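Interferon (Danio rerio, PDB 3PIV) probably acts as a secreted antiviral cytokine of the alpha/beta interferon family that signals by binding a cell-surface receptor. Local coordinates at residues K27-E32 / W137-R142; D67-M72 / T81-L86; T15-L20 / N87-K92; P34-L39 / I114-H119. One frame throughout, in Å; residues are numbered along the deposited sequence.

How the interactions relate
Interaction 3 is the buried one, interactions 2 and 4 are partly buried, and interaction 1 lies at the surface. Chemistry follows place: interaction 3 is aliphatic packing between helices 10-23 and 79-101, whereas interaction 1 holds the loop 27-32 to helix 134-158 with hydrogen bonds to a glutamine side-chain amide, an arginine-tyrosine stack and waters. Interaction 2 sets a salt bridge beside leucine and valine, partly open to solvent, and interaction 4 joins a proline-histidine contact to a pair of close arginines. Interactions 2 and 3 share helix 79-101 and touch where F85 and T81 meet S17 and L20. W137 bonds H71 O through NE1 and packs on A68 and M72, linking interaction 1 to interaction 2.

Interaction 1 (K27-E32 / W137-R142)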
loop_
_atom_site.group_PDB
_atom_site.type_symbol
_atom_site.label_atom_id
_atom_site.label_comp_id
_atom_site.label_asym_id
_atom_site.label_seq_id
_atom_site.Cartn_x
_atom_site.Cartn_y
_atom_site.Cartn_z
ATOM N N LYS A 27 16.052 10.725 3.189
ATOM C CA LYS A 27 16.109 9.495 3.954
ATOM C C LYS A 27 14.780 9.342 4.691
ATOM O O LYS A 27 14.060 10.327 4.900
ATOM C CB LYS A 27 17.281 9.524 4.942
ATOM C CG LYS A 27 16.918 10.060 6.324
ATOM C CD LYS A 27 17.228 11.539 6.468
ATOM C CE LYS A 27 18.597 11.752 7.099
ATOM N NZ LYS A 27 19.006 13.185 7.075
ATOM N N TYR A 28 14.451 8.116 5.083
ATOM C CA TYR A 28 13.165 7.859 5.717
ATOM C C TYR A 28 13.127 8.449 7.108
ATOM O O TYR A 28 14.147 8.452 7.805
ATOM C CB TYR A 28 12.877 6.356 5.808
ATOM C CG TYR A 28 12.434 5.722 4.510
ATOM C CD1 TYR A 28 11.113 5.818 4.079
ATOM C CD2 TYR A 28 13.332 5.017 3.720
ATOM C CE1 TYR A 28 10.701 5.222 2.901
ATOM C CE2 TYR A 28 12.931 4.419 2.545
ATOM C CZ TYR A 28 11.615 4.530 2.134
ATOM O OH TYR A 28 11.226 3.935 0.959
ATOM N N ALA A 29 11.952 8.946 7.498
ATOM C CA ALA A 29 11.696 9.358 8.871
ATOM C C ALA A 29 11.497 8.127 9.768
ATOM O O ALA A 29 11.239 7.025 9.282
ATOM C CB ALA A 29 10.479 10.268 8.944
ATOM N N ASP A 30 11.634 8.308 11.077
ATOM C CA ASP A 30 11.373 7.211 12.002
ATOM C C ASP A 30 9.887 6.855 11.966
ATOM O O ASP A 30 9.026 7.738 11.842
ATOM C CB ASP A 30 11.795 7.585 13.422
ATOM C CG ASP A 30 13.302 7.660 13.584
ATOM O OD1 ASP A 30 14.019 6.807 13.017
ATOM O OD2 ASP A 30 13.775 8.569 14.290
ATOM N N LEU A 31 9.580 5.567 12.059
ATOM C CA LEU A 31 8.186 5.141 12.064
ATOM C C LEU A 31 7.575 5.566 13.382
ATOM O O LEU A 31 7.817 4.927 14.412
ATOM C CB LEU A 31 8.077 3.620 11.919
ATOM C CG LEU A 31 6.788 3.002 11.346
ATOM C CD1 LEU A 31 6.464 1.688 12.033
ATOM C CD2 LEU A 31 5.603 3.935 11.433
ATOM N N GLU A 32 6.787 6.639 13.352
ATOM C CA GLU A 32 6.122 7.133 14.556
ATOM C C GLU A 32 4.609 7.229 14.361
ATOM O O GLU A 32 3.918 7.997 15.033
ATOM C CB GLU A 32 6.729 8.475 14.983
ATOM C CG GLU A 32 8.135 8.326 15.604
ATOM C CD GLU A 32 8.852 9.658 15.828
ATOM O OE1 GLU A 32 8.294 10.722 15.461
ATOM O OE2 GLU A 32 9.984 9.634 16.367
ATOM N N TRP A 137 3.747 14.047 5.728
ATOM C CA TRP A 137 4.013 13.275 4.515
ATOM C C TRP A 137 5.110 12.216 4.741
ATOM O O TRP A 137 5.006 11.098 4.258
ATOM C CB TRP A 137 4.360 14.185 3.332
ATOM C CG TRP A 137 3.141 14.621 2.543
ATOM C CD1 TRP A 137 2.720 15.903 2.321
ATOM C CD2 TRP A 137 2.180 13.766 1.891
ATOM N NE1 TRP A 137 1.565 15.899 1.566
ATOM C CE2 TRP A 137 1.217 14.603 1.291
ATOM C CE3 TRP A 137 2.046 12.382 1.760
ATOM C CZ2 TRP A 137 0.132 14.092 0.566
ATOM C CZ3 TRP A 137 0.964 11.877 1.046
ATOM C CH2 TRP A 137 0.028 12.732 0.453
ATOM N N GLU A 138 6.145 12.565 5.496
ATOM C CA GLU A 138 7.235 11.630 5.742
ATOM C C GLU A 138 6.796 10.458 6.616
ATOM O O GLU A 138 7.293 9.343 6.453
ATOM C CB GLU A 138 8.446 12.352 6.327
ATOM C CG GLU A 138 9.121 13.276 5.339
ATOM C CD GLU A 138 9.787 12.527 4.186
ATOM O OE1 GLU A 138 9.923 11.282 4.267
ATOM O OE2 GLU A 138 10.194 13.184 3.203
ATOM N N GLN A 139 5.851 10.697 7.517
ATOM C CA GLN A 139 5.255 9.590 8.250
ATOM C C GLN A 139 4.505 8.685 7.279
ATOM O O GLN A 139 4.688 7.473 7.299
ATOM C CB GLN A 139 4.320 10.078 9.342
ATOM C CG GLN A 139 5.057 10.612 10.538
ATOM C CD GLN A 139 6.032 9.589 11.094
ATOM O OE1 GLN A 139 5.622 8.567 11.646
ATOM N NE2 GLN A 139 7.330 9.864 10.956
ATOM N N ILE A 140 3.666 9.268 6.423
ATOM C CA ILE A 140 2.931 8.461 5.454
ATOM C C ILE A 140 3.897 7.626 4.597
ATOM O O ILE A 140 3.697 6.426 4.409
ATOM C CB ILE A 140 1.985 9.320 4.564
ATOM C CG1 ILE A 140 0.612 9.469 5.228
ATOM C CG2 ILE A 140 1.794 8.677 3.196
ATOM C CD1 ILE A 140 0.632 9.784 6.696
ATOM N N ARG A 141 4.951 8.264 4.104
ATOM C CA ARG A 141 5.961 7.589 3.312
ATOM C C ARG A 141 6.629 6.432 4.090
ATOM O O ARG A 141 6.797 5.320 3.566
ATOM C CB ARG A 141 6.990 8.613 2.849
ATOM C CG ARG A 141 8.112 8.055 2.038
ATOM C CD ARG A 141 8.913 9.184 1.442
ATOM N NE ARG A 141 10.116 8.709 0.782
ATOM C CZ ARG A 141 11.348 9.021 1.163
ATOM N NH1 ARG A 141 11.535 9.816 2.203
ATOM N NH2 ARG A 141 12.388 8.548 0.491
ATOM N N ARG A 142 7.003 6.684 5.338
ATOM C CA ARG A 142 7.598 5.615 6.146
ATOM C C ARG A 142 6.589 4.474 6.338
ATOM O O ARG A 142 6.953 3.308 6.231
ATOM C CB ARG A 142 8.089 6.133 7.495
ATOM C CG ARG A 142 8.691 5.032 8.416
ATOM C CD ARG A 142 9.809 4.261 7.729
ATOM N NE ARG A 142 10.307 3.126 8.514
ATOM C CZ ARG A 142 9.745 1.917 8.531
ATOM N NH1 ARG A 142 8.651 1.679 7.816
ATOM N NH2 ARG A 142 10.269 0.943 9.272
HETATM O O HOH W 1 9.953 8.971 5.613
HETATM O O HOH W 2 12.432 4.005 9.978
#
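Two hydrogen bonds to the side-chain amide of Q139, one given and one received, hold the loop 27-32 to the helix. Its NE2 donates to D30 O at 2.9 Å, almost straight at 167° and in the amide plane, while E32 N donates to Q139 OE1 at 2.8 Å, on a lone pair in the carbonyl plane. The stacking part belongs to R141, whose guanidinium lies flat over one face of Y28, toward the ring's rim, with the planes 15° apart: a cation-pi pair. Its NH1 forms a salt bridge with E138 OE1, and its NH2 bonds L21 O and G26 O. A29 CB meets E138 CB in an apolar contact, and the L31 CB methylene lies over the centre of the R142 guanidinium. A water bridges A29 N to E138 O and OE1. T33 OG1 bonds Q139 OE1, S146 OG bonds R142 NH1 and W77 NE1 bonds E138 OE2. The loop between helices 10-23 and 37-44 is fastened along helix 134-158, with Y28 also touching helix 10-23.

Interaction 2 (D67-M72 / T81-L86)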
loop_
_atom_site.group_PDB
_atom_site.type_symbol
_atom_site.label_atom_id
_atom_site.label_comp_id
_atom_site.label_asym_id
_atom_site.label_seq_id
_atom_site.Cartn_x
_atom_site.Cartn_y
_atom_site.Cartn_z
ATOM N N ASP A 67 -1.526 9.694 -4.510
ATOM C CA ASP A 67 -1.954 10.460 -5.679
ATOM C C ASP A 67 -2.466 11.807 -5.194
ATOM O O ASP A 67 -3.657 12.087 -5.286
ATOM C CB ASP A 67 -3.072 9.685 -6.403
ATOM C CG ASP A 67 -3.486 10.321 -7.747
ATOM O OD1 ASP A 67 -2.736 11.159 -8.288
ATOM O OD2 ASP A 67 -4.573 9.965 -8.268
ATOM N N ALA A 68 -1.566 12.632 -4.666
ATOM C CA ALA A 68 -1.967 13.850 -3.964
ATOM C C ALA A 68 -1.020 15.024 -4.221
ATOM O O ALA A 68 -0.714 15.794 -3.320
ATOM C CB ALA A 68 -2.085 13.579 -2.451
ATOM N N ARG A 69 -0.556 15.142 -5.457
ATOM C CA ARG A 69 0.334 16.221 -5.848
ATOM C C ARG A 69 -0.168 17.584 -5.361
ATOM O O ARG A 69 0.607 18.408 -4.902
ATOM C CB ARG A 69 0.510 16.205 -7.360
ATOM C CG ARG A 69 -0.587 15.403 -8.089
ATOM C CD ARG A 69 -0.564 13.840 -7.894
ATOM N NE ARG A 69 -0.494 13.201 -9.206
ATOM C CZ ARG A 69 0.644 12.894 -9.835
ATOM N NH1 ARG A 69 1.835 13.147 -9.263
ATOM N NH2 ARG A 69 0.590 12.336 -11.040
ATOM N N GLU A 70 -1.477 17.788 -5.440
ATOM C CA GLU A 70 -2.105 19.024 -4.998
ATOM C C GLU A 70 -1.886 19.332 -3.511
ATOM O O GLU A 70 -2.113 20.465 -3.082
ATOM C CB GLU A 70 -3.601 19.012 -5.336
ATOM C CG GLU A 70 -4.495 18.194 -4.397
ATOM C CD GLU A 70 -4.637 16.723 -4.799
ATOM O OE1 GLU A 70 -3.644 16.097 -5.234
ATOM O OE2 GLU A 70 -5.761 16.183 -4.673
ATOM N N HIS A 71 -1.429 18.343 -2.741
ATOM C CA HIS A 71 -1.174 18.513 -1.297
ATOM C C HIS A 71 0.269 18.271 -0.895
ATOM O O HIS A 71 0.543 17.970 0.268
ATOM C CB HIS A 71 -2.046 17.563 -0.460
ATOM C CG HIS A 71 -3.512 17.806 -0.614
ATOM N ND1 HIS A 71 -4.383 16.844 -1.075
ATOM C CD2 HIS A 71 -4.258 18.912 -0.383
ATOM C CE1 HIS A 71 -5.605 17.343 -1.113
ATOM N NE2 HIS A 71 -5.557 18.595 -0.700
ATOM N N MET A 72 1.186 18.397 -1.843
ATOM C CA MET A 72 2.574 18.051 -1.594
ATOM C C MET A 72 3.563 19.205 -1.754
ATOM O O MET A 72 4.756 18.964 -1.921
ATOM C CB MET A 72 2.984 16.867 -2.478
ATOM C CG MET A 72 2.334 15.546 -2.063
ATOM S SD MET A 72 2.639 14.209 -3.223
ATOM C CE MET A 72 2.132 12.802 -2.236
ATOM N N THR A 81 8.692 10.813 -9.987
ATOM C CA THR A 81 8.932 9.562 -9.267
ATOM C C THR A 81 7.635 9.125 -8.566
ATOM O O THR A 81 7.291 7.941 -8.559
ATOM C CB THR A 81 10.092 9.686 -8.261
ATOM O OG1 THR A 81 11.267 10.128 -8.946
ATOM C CG2 THR A 81 10.380 8.332 -7.567
ATOM N N VAL A 82 6.891 10.077 -8.011
ATOM C CA VAL A 82 5.599 9.728 -7.440
ATOM C C VAL A 82 4.716 9.052 -8.490
ATOM O O VAL A 82 4.158 7.972 -8.266
ATOM C CB VAL A 82 4.870 10.935 -6.866
ATOM C CG1 VAL A 82 3.487 10.504 -6.372
ATOM C CG2 VAL A 82 5.678 11.542 -5.732
ATOM N N GLU A 83 4.627 9.665 -9.659
ATOM C CA GLU A 83 3.789 9.117 -10.718
ATOM C C GLU A 83 4.248 7.700 -11.096
ATOM O O GLU A 83 3.436 6.801 -11.309
ATOM C CB GLU A 83 3.785 10.057 -11.938
ATOM C CG GLU A 83 3.082 9.484 -13.175
ATOM C CD GLU A 83 1.578 9.348 -13.010
ATOM O OE1 GLU A 83 1.016 9.827 -11.999
ATOM O OE2 GLU A 83 0.943 8.746 -13.895
ATOM N N ASP A 84 5.550 7.494 -11.186
ATOM C CA ASP A 84 6.038 6.150 -11.484
ATOM C C ASP A 84 5.610 5.156 -10.406
ATOM O O ASP A 84 5.221 4.018 -10.708
ATOM C CB ASP A 84 7.555 6.146 -11.672
ATOM C CG ASP A 84 7.980 6.855 -12.953
ATOM O OD1 ASP A 84 7.205 6.819 -13.929
ATOM O OD2 ASP A 84 9.080 7.442 -12.980
ATOM N N PHE A 85 5.663 5.606 -9.155
ATOM C CA PHE A 85 5.305 4.777 -8.015
ATOM C C PHE A 85 3.856 4.345 -8.143
ATOM O O PHE A 85 3.524 3.165 -7.969
ATOM C CB PHE A 85 5.513 5.564 -6.725
ATOM C CG PHE A 85 5.208 4.789 -5.480
ATOM C CD1 PHE A 85 4.034 5.000 -4.791
ATOM C CD2 PHE A 85 6.120 3.862 -4.985
ATOM C CE1 PHE A 85 3.749 4.281 -3.627
ATOM C CE2 PHE A 85 5.851 3.147 -3.829
ATOM C CZ PHE A 85 4.662 3.356 -3.147
ATOM N N LEU A 86 2.996 5.315 -8.451
ATOM C CA LEU A 86 1.578 5.065 -8.640
ATOM C C LEU A 86 1.356 4.035 -9.732
ATOM O O LEU A 86 0.515 3.146 -9.605
ATOM C CB LEU A 86 0.862 6.353 -9.061
ATOM C CG LEU A 86 0.856 7.524 -8.091
ATOM C CD1 LEU A 86 -0.008 8.679 -8.670
ATOM C CD2 LEU A 86 0.321 7.054 -6.751
#
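The unusual feature is that R69 reaches back from a short 3-10 turn to join acidic groups of both segments. Its NH2 forms a salt bridge with E83 OE1 at 2.7 Å, and its NE pairs with D67 OD1 at 3.2 Å, making a three-residue network. Guanidinium and carboxylate planes are only 9° apart, although E83 OE1 approaches obliquely. The arginine chain turns at chi2 (-70°) and again at chi3 (-124°), which brings its head across to the helix. The two acids stay apart, D67 OD1 lying 5.4 Å from E83 OE1, and the arginine between them probably eases their mutual repulsion. Beneath the charges is an apolar floor: L86 CD1 lies under one face of the guanidinium and meets D67 OD1 at 3.7 Å, while V82 CG1 comes within 4.3 Å of R69 NH1. L86 also packs on M66 of the preceding helix. The arrangement is that of a short connection in a helical-bundle cytokine, where the chain leaves helix 48-66 at D67 and turns back to helix 79-101.

Interaction 3 (T15-L20 / N87-K92); sequences TESLNL and NILHRK
S17 and I88 meet between two near-antiparallel helices of the four-helix cytokine fold, their local axes 10.1 Å apart at closest approach and inclined at 154°. The tight part lies around S17. Its CB touches I88 CG2 at 3.8 Å and L89 CD2 at 3.9 Å, so a small residue receives two branched ones. With chi1 at 70°, between the backbone N and the carbonyl carbon, the serine hydroxyl is turned back on its own helix, where OG bonds I13 O and T14 O. L89 continues inward onto L59, I62 and I63 of helix 48-66, and S17 also rests on L148 of helix 134-158. Toward solvent the contact thins. E16, an exposed residue, crosses I88 at about a right angle, its OE1 meeting I88 CG1 and CD1, each at 4.0 Å, while E16 OE1 stays 6.4 Å from R91 NH1, too far for a salt bridge. L20 adds a looser apolar touch on the same isoleucine, L20 CD1 standing 4.3 Å from I88 CG2.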
loop_
_atom_site.group_PDB
_atom_site.type_symbol
_atom_site.label_atom_id
_atom_site.label_comp_id
_atom_site.label_asym_id
_atom_site.label_seq_id
_atom_site.Cartn_x
_atom_site.Cartn_y
_atom_site.Cartn_z
ATOM N N THR A 15 10.670 -4.694 -4.981
ATOM C CA THR A 15 11.962 -4.050 -5.153
ATOM C C THR A 15 11.862 -2.708 -5.891
ATOM O O THR A 15 12.341 -1.680 -5.406
ATOM C CB THR A 15 12.915 -4.964 -5.941
ATOM O OG1 THR A 15 13.193 -6.140 -5.170
ATOM C CG2 THR A 15 14.206 -4.234 -6.242
ATOM N N GLU A 16 11.249 -2.722 -7.066
ATOM C CA GLU A 16 11.145 -1.494 -7.847
ATOM C C GLU A 16 10.345 -0.420 -7.094
ATOM O O GLU A 16 10.753 0.739 -7.050
ATOM C CB GLU A 16 10.538 -1.769 -9.224
ATOM C CG GLU A 16 11.347 -2.734 -10.063
ATOM C CD GLU A 16 10.798 -2.908 -11.481
ATOM O OE1 GLU A 16 9.589 -2.663 -11.709
ATOM O OE2 GLU A 16 11.583 -3.301 -12.376
ATOM N N SER A 17 9.233 -0.805 -6.469
ATOM C CA SER A 17 8.392 0.187 -5.780
ATOM C C SER A 17 9.102 0.800 -4.574
ATOM O O SER A 17 9.027 2.014 -4.353
ATOM C CB SER A 17 7.020 -0.393 -5.386
ATOM O OG SER A 17 7.127 -1.354 -4.348
ATOM N N LEU A 18 9.787 -0.044 -3.800
ATOM C CA LEU A 18 10.587 0.422 -2.671
ATOM C C LEU A 18 11.730 1.301 -3.138
ATOM O O LEU A 18 12.108 2.254 -2.465
ATOM C CB LEU A 18 11.142 -0.759 -1.854
ATOM C CG LEU A 18 10.111 -1.458 -0.958
ATOM C CD1 LEU A 18 10.668 -2.776 -0.408
ATOM C CD2 LEU A 18 9.663 -0.517 0.173
ATOM N N ASN A 19 12.280 0.978 -4.302
ATOM C CA ASN A 19 13.251 1.859 -4.933
ATOM C C ASN A 19 12.724 3.256 -5.243
ATOM O O ASN A 19 13.404 4.252 -4.987
ATOM C CB ASN A 19 13.814 1.229 -6.195
ATOM C CG ASN A 19 15.276 0.929 -6.063
ATOM O OD1 ASN A 19 16.103 1.846 -6.021
ATOM N ND2 ASN A 19 15.615 -0.358 -5.967
ATOM N N LEU A 20 11.522 3.336 -5.802
ATOM C CA LEU A 20 10.952 4.638 -6.140
ATOM C C LEU A 20 10.615 5.385 -4.865
ATOM O O LEU A 20 10.830 6.596 -4.774
ATOM C CB LEU A 20 9.702 4.485 -7.000
ATOM C CG LEU A 20 9.947 3.762 -8.331
ATOM C CD1 LEU A 20 8.652 3.213 -8.899
ATOM C CD2 LEU A 20 10.623 4.690 -9.316
ATOM N N ASN A 87 2.109 4.186 -10.813
ATOM C CA ASN A 87 1.934 3.369 -12.006
ATOM C C ASN A 87 2.389 1.936 -11.800
ATOM O O ASN A 87 1.718 0.998 -12.203
ATOM C CB ASN A 87 2.688 4.001 -13.176
ATOM C CG ASN A 87 1.910 5.133 -13.810
ATOM O OD1 ASN A 87 0.676 5.166 -13.741
ATOM N ND2 ASN A 87 2.619 6.065 -14.439
ATOM N N ILE A 88 3.537 1.767 -11.167
ATOM C CA ILE A 88 4.030 0.426 -10.914
ATOM C C ILE A 88 2.983 -0.340 -10.096
ATOM O O ILE A 88 2.599 -1.463 -10.427
ATOM C CB ILE A 88 5.431 0.461 -10.249
ATOM C CG1 ILE A 88 6.280 -0.721 -10.708
ATOM C CG2 ILE A 88 5.343 0.483 -8.737
ATOM C CD1 ILE A 88 6.020 -1.990 -9.936
ATOM N N LEU A 89 2.472 0.286 -9.050
ATOM C CA LEU A 89 1.491 -0.391 -8.213
ATOM C C LEU A 89 0.142 -0.577 -8.924
ATOM O O LEU A 89 -0.582 -1.531 -8.645
ATOM C CB LEU A 89 1.311 0.341 -6.876
ATOM C CG LEU A 89 2.555 0.515 -5.983
ATOM C CD1 LEU A 89 2.157 1.221 -4.694
ATOM C CD2 LEU A 89 3.186 -0.812 -5.647
ATOM N N HIS A 90 -0.214 0.329 -9.836
ATOM C CA HIS A 90 -1.529 0.217 -10.468
ATOM C C HIS A 90 -1.551 -0.940 -11.441
ATOM O O HIS A 90 -2.549 -1.641 -11.565
ATOM C CB HIS A 90 -1.964 1.501 -11.193
ATOM C CG HIS A 90 -3.172 1.298 -12.058
ATOM N ND1 HIS A 90 -4.433 1.092 -11.537
ATOM C CD2 HIS A 90 -3.309 1.222 -13.403
ATOM C CE1 HIS A 90 -5.296 0.910 -12.522
ATOM N NE2 HIS A 90 -4.639 0.983 -13.667
ATOM N N ARG A 91 -0.442 -1.126 -12.151
ATOM C CA ARG A 91 -0.334 -2.239 -13.094
ATOM C C ARG A 91 -0.405 -3.613 -12.420
ATOM O O ARG A 91 -1.087 -4.501 -12.906
ATOM C CB ARG A 91 0.951 -2.130 -13.903
ATOM C CG ARG A 91 1.054 -0.868 -14.734
ATOM C CD ARG A 91 2.441 -0.760 -15.342
ATOM N NE ARG A 91 2.798 0.624 -15.633
ATOM C CZ ARG A 91 3.966 1.177 -15.318
ATOM N NH1 ARG A 91 4.905 0.457 -14.699
ATOM N NH2 ARG A 91 4.198 2.449 -15.626
ATOM N N LYS A 92 0.305 -3.796 -11.311
ATOM C CA LYS A 92 0.236 -5.061 -10.587
ATOM C C LYS A 92 -1.169 -5.239 -10.050
ATOM O O LYS A 92 -1.765 -6.313 -10.157
ATOM C CB LYS A 92 1.240 -5.108 -9.442
ATOM C CG LYS A 92 1.102 -6.366 -8.579
ATOM C CD LYS A 92 0.923 -7.611 -9.448
ATOM C CE LYS A 92 2.244 -8.149 -9.980
ATOM N NZ LYS A 92 3.076 -8.663 -8.872
#

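Interaction 4 (P34-L39 / I114-H119)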
loop_
_atom_site.group_PDB
_atom_site.type_symbol
_atom_site.label_atom_id
_atom_site.label_comp_id
_atom_site.label_asym_id
_atom_site.label_seq_id
_atom_site.Cartn_x
_atom_site.Cartn_y
_atom_site.Cartn_z
ATOM N N PRO A 34 0.888 4.822 13.539
ATOM C CA PRO A 34 0.218 3.520 13.635
ATOM C C PRO A 34 0.283 2.709 12.337
ATOM O O PRO A 34 0.241 3.269 11.238
ATOM C CB PRO A 34 -1.230 3.901 13.939
ATOM C CG PRO A 34 -1.119 5.217 14.649
ATOM C CD PRO A 34 0.029 5.923 14.012
ATOM N N PHE A 35 0.371 1.395 12.487
ATOM C CA PHE A 35 0.509 0.470 11.372
ATOM C C PHE A 35 -0.227 -0.812 11.746
ATOM O O PHE A 35 -0.047 -1.327 12.852
ATOM C CB PHE A 35 1.997 0.164 11.111
ATOM C CG PHE A 35 2.212 -0.871 10.043
ATOM C CD1 PHE A 35 2.100 -0.532 8.702
ATOM C CD2 PHE A 35 2.461 -2.186 10.374
ATOM C CE1 PHE A 35 2.257 -1.474 7.720
ATOM C CE2 PHE A 35 2.620 -3.137 9.382
ATOM C CZ PHE A 35 2.522 -2.777 8.058
ATOM N N PRO A 36 -1.056 -1.347 10.835
ATOM C CA PRO A 36 -1.867 -2.494 11.259
ATOM C C PRO A 36 -1.145 -3.854 11.189
ATOM O O PRO A 36 -1.595 -4.739 10.480
ATOM C CB PRO A 36 -3.049 -2.460 10.279
ATOM C CG PRO A 36 -2.442 -1.899 8.998
ATOM C CD PRO A 36 -1.305 -0.975 9.429
ATOM N N SER A 37 -0.077 -4.026 11.956
ATOM C CA SER A 37 0.654 -5.301 12.001
ATOM C C SER A 37 -0.232 -6.466 12.452
ATOM O O SER A 37 -0.093 -7.589 11.990
ATOM C CB SER A 37 1.861 -5.177 12.928
ATOM O OG SER A 37 1.546 -4.318 14.011
ATOM N N ARG A 38 -1.130 -6.180 13.376
ATOM C CA ARG A 38 -2.189 -7.092 13.765
ATOM C C ARG A 38 -2.868 -7.682 12.523
ATOM O O ARG A 38 -2.970 -8.900 12.352
ATOM C CB ARG A 38 -3.193 -6.261 14.554
ATOM C CG ARG A 38 -2.625 -4.850 14.840
ATOM C CD ARG A 38 -3.562 -3.710 14.432
ATOM N NE ARG A 38 -4.439 -4.031 13.312
ATOM C CZ ARG A 38 -5.466 -3.257 12.953
ATOM N NH1 ARG A 38 -5.696 -2.134 13.628
ATOM N NH2 ARG A 38 -6.266 -3.583 11.930
ATOM N N LEU A 39 -3.315 -6.797 11.644
ATOM C CA LEU A 39 -4.009 -7.186 10.421
ATOM C C LEU A 39 -3.121 -8.028 9.513
ATOM O O LEU A 39 -3.549 -9.052 8.983
ATOM C CB LEU A 39 -4.458 -5.926 9.681
ATOM C CG LEU A 39 -5.704 -5.922 8.803
ATOM C CD1 LEU A 39 -5.408 -5.118 7.549
ATOM C CD2 LEU A 39 -6.200 -7.322 8.480
ATOM N N ILE A 114 -12.572 -3.922 5.911
ATOM C CA ILE A 114 -12.949 -2.913 6.888
ATOM C C ILE A 114 -11.739 -2.333 7.638
ATOM O O ILE A 114 -11.584 -1.115 7.736
ATOM C CB ILE A 114 -13.970 -3.495 7.901
ATOM C CG1 ILE A 114 -15.236 -3.971 7.158
ATOM C CG2 ILE A 114 -14.280 -2.467 8.971
ATOM C CD1 ILE A 114 -16.276 -4.666 8.010
ATOM N N ARG A 115 -10.878 -3.204 8.161
ATOM C CA ARG A 115 -9.727 -2.764 8.940
ATOM C C ARG A 115 -8.715 -1.998 8.095
ATOM O O ARG A 115 -8.250 -0.942 8.509
ATOM C CB ARG A 115 -9.060 -3.955 9.641
ATOM C CG ARG A 115 -10.026 -4.759 10.527
ATOM C CD ARG A 115 -9.399 -6.056 11.064
ATOM N NE ARG A 115 -8.234 -5.804 11.914
ATOM C CZ ARG A 115 -7.568 -6.744 12.581
ATOM N NH1 ARG A 115 -7.948 -8.000 12.507
ATOM N NH2 ARG A 115 -6.526 -6.421 13.325
ATOM N N ILE A 116 -8.378 -2.518 6.913
ATOM C CA ILE A 116 -7.416 -1.821 6.055
ATOM C C ILE A 116 -7.939 -0.443 5.630
ATOM O O ILE A 116 -7.191 0.538 5.611
ATOM C CB ILE A 116 -6.960 -2.667 4.827
ATOM C CG1 ILE A 116 -5.683 -2.079 4.219
ATOM C CG2 ILE A 116 -8.073 -2.774 3.753
ATOM C CD1 ILE A 116 -4.494 -2.045 5.148
ATOM N N LYS A 117 -9.207 -0.335 5.270
ATOM C CA LYS A 117 -9.798 0.954 4.970
ATOM C C LYS A 117 -9.675 1.866 6.169
ATOM O O LYS A 117 -9.244 2.958 6.074
ATOM C CB LYS A 117 -11.240 0.810 4.616
ATOM C CG LYS A 117 -11.845 2.072 4.185
ATOM C CD LYS A 117 -13.278 1.969 3.862
ATOM C CE LYS A 117 -13.643 2.811 2.665
ATOM N NZ LYS A 117 -15.100 3.079 2.525
ATOM N N ARG A 118 -10.050 1.344 7.315
ATOM C CA ARG A 118 -9.953 2.091 8.559
ATOM C C ARG A 118 -8.533 2.645 8.783
ATOM O O ARG A 118 -8.346 3.800 9.188
ATOM C CB ARG A 118 -10.372 1.170 9.702
ATOM C CG ARG A 118 -10.510 1.810 11.057
ATOM C CD ARG A 118 -10.968 0.752 12.078
ATOM N NE ARG A 118 -12.393 0.437 11.953
ATOM C CZ ARG A 118 -12.911 -0.781 12.080
ATOM N NH1 ARG A 118 -12.131 -1.829 12.322
ATOM N NH2 ARG A 118 -14.218 -0.951 11.965
ATOM N N HIS A 119 -7.524 1.824 8.518
ATOM C CA HIS A 119 -6.155 2.294 8.661
ATOM C C HIS A 119 -5.819 3.428 7.680
ATOM O O HIS A 119 -5.235 4.442 8.055
ATOM C CB HIS A 119 -5.173 1.131 8.517
ATOM C CG HIS A 119 -3.770 1.558 8.232
ATOM N ND1 HIS A 119 -3.006 2.258 9.142
ATOM C CD2 HIS A 119 -2.989 1.386 7.139
ATOM C CE1 HIS A 119 -1.810 2.488 8.626
ATOM N NE2 HIS A 119 -1.778 1.981 7.408
HETATM O O HOH W 3 -7.479 -0.509 11.435
#
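R115 O is gripped twice, by H119 N of its own helix at 2.9 Å and by a water at 3.1 Å; that water accepts a hydrogen bond from R38 NH1 at 3.3 Å, joining the segments through solvent. The modelled end of R38 also brings its NH2 within 3.0 Å of R115 NE, with the guanidinium planes 38° apart; both are donors, so this is no bond, and with a near-eclipsed chi1 in R38 the placement is doubtful. L39 CA lies over one face of the R115 group. P36 CD stands over the centre of the H119 ring, 3.5 Å from its centroid and 4° off the normal, a CH-pi contact. P34 O meets the ring at its edge, 3.4 Å from H119 CE1. With CG anti to the backbone N (chi1 162°), H119 turns its ring under the proline, while its NE2 bonds H147 NE2. L39 CD1 packs on I116 CB. P36, at the N-cap, centres an inverse gamma turn that starts helix 37-44 against helix 111-129 of the interferon helical bundle.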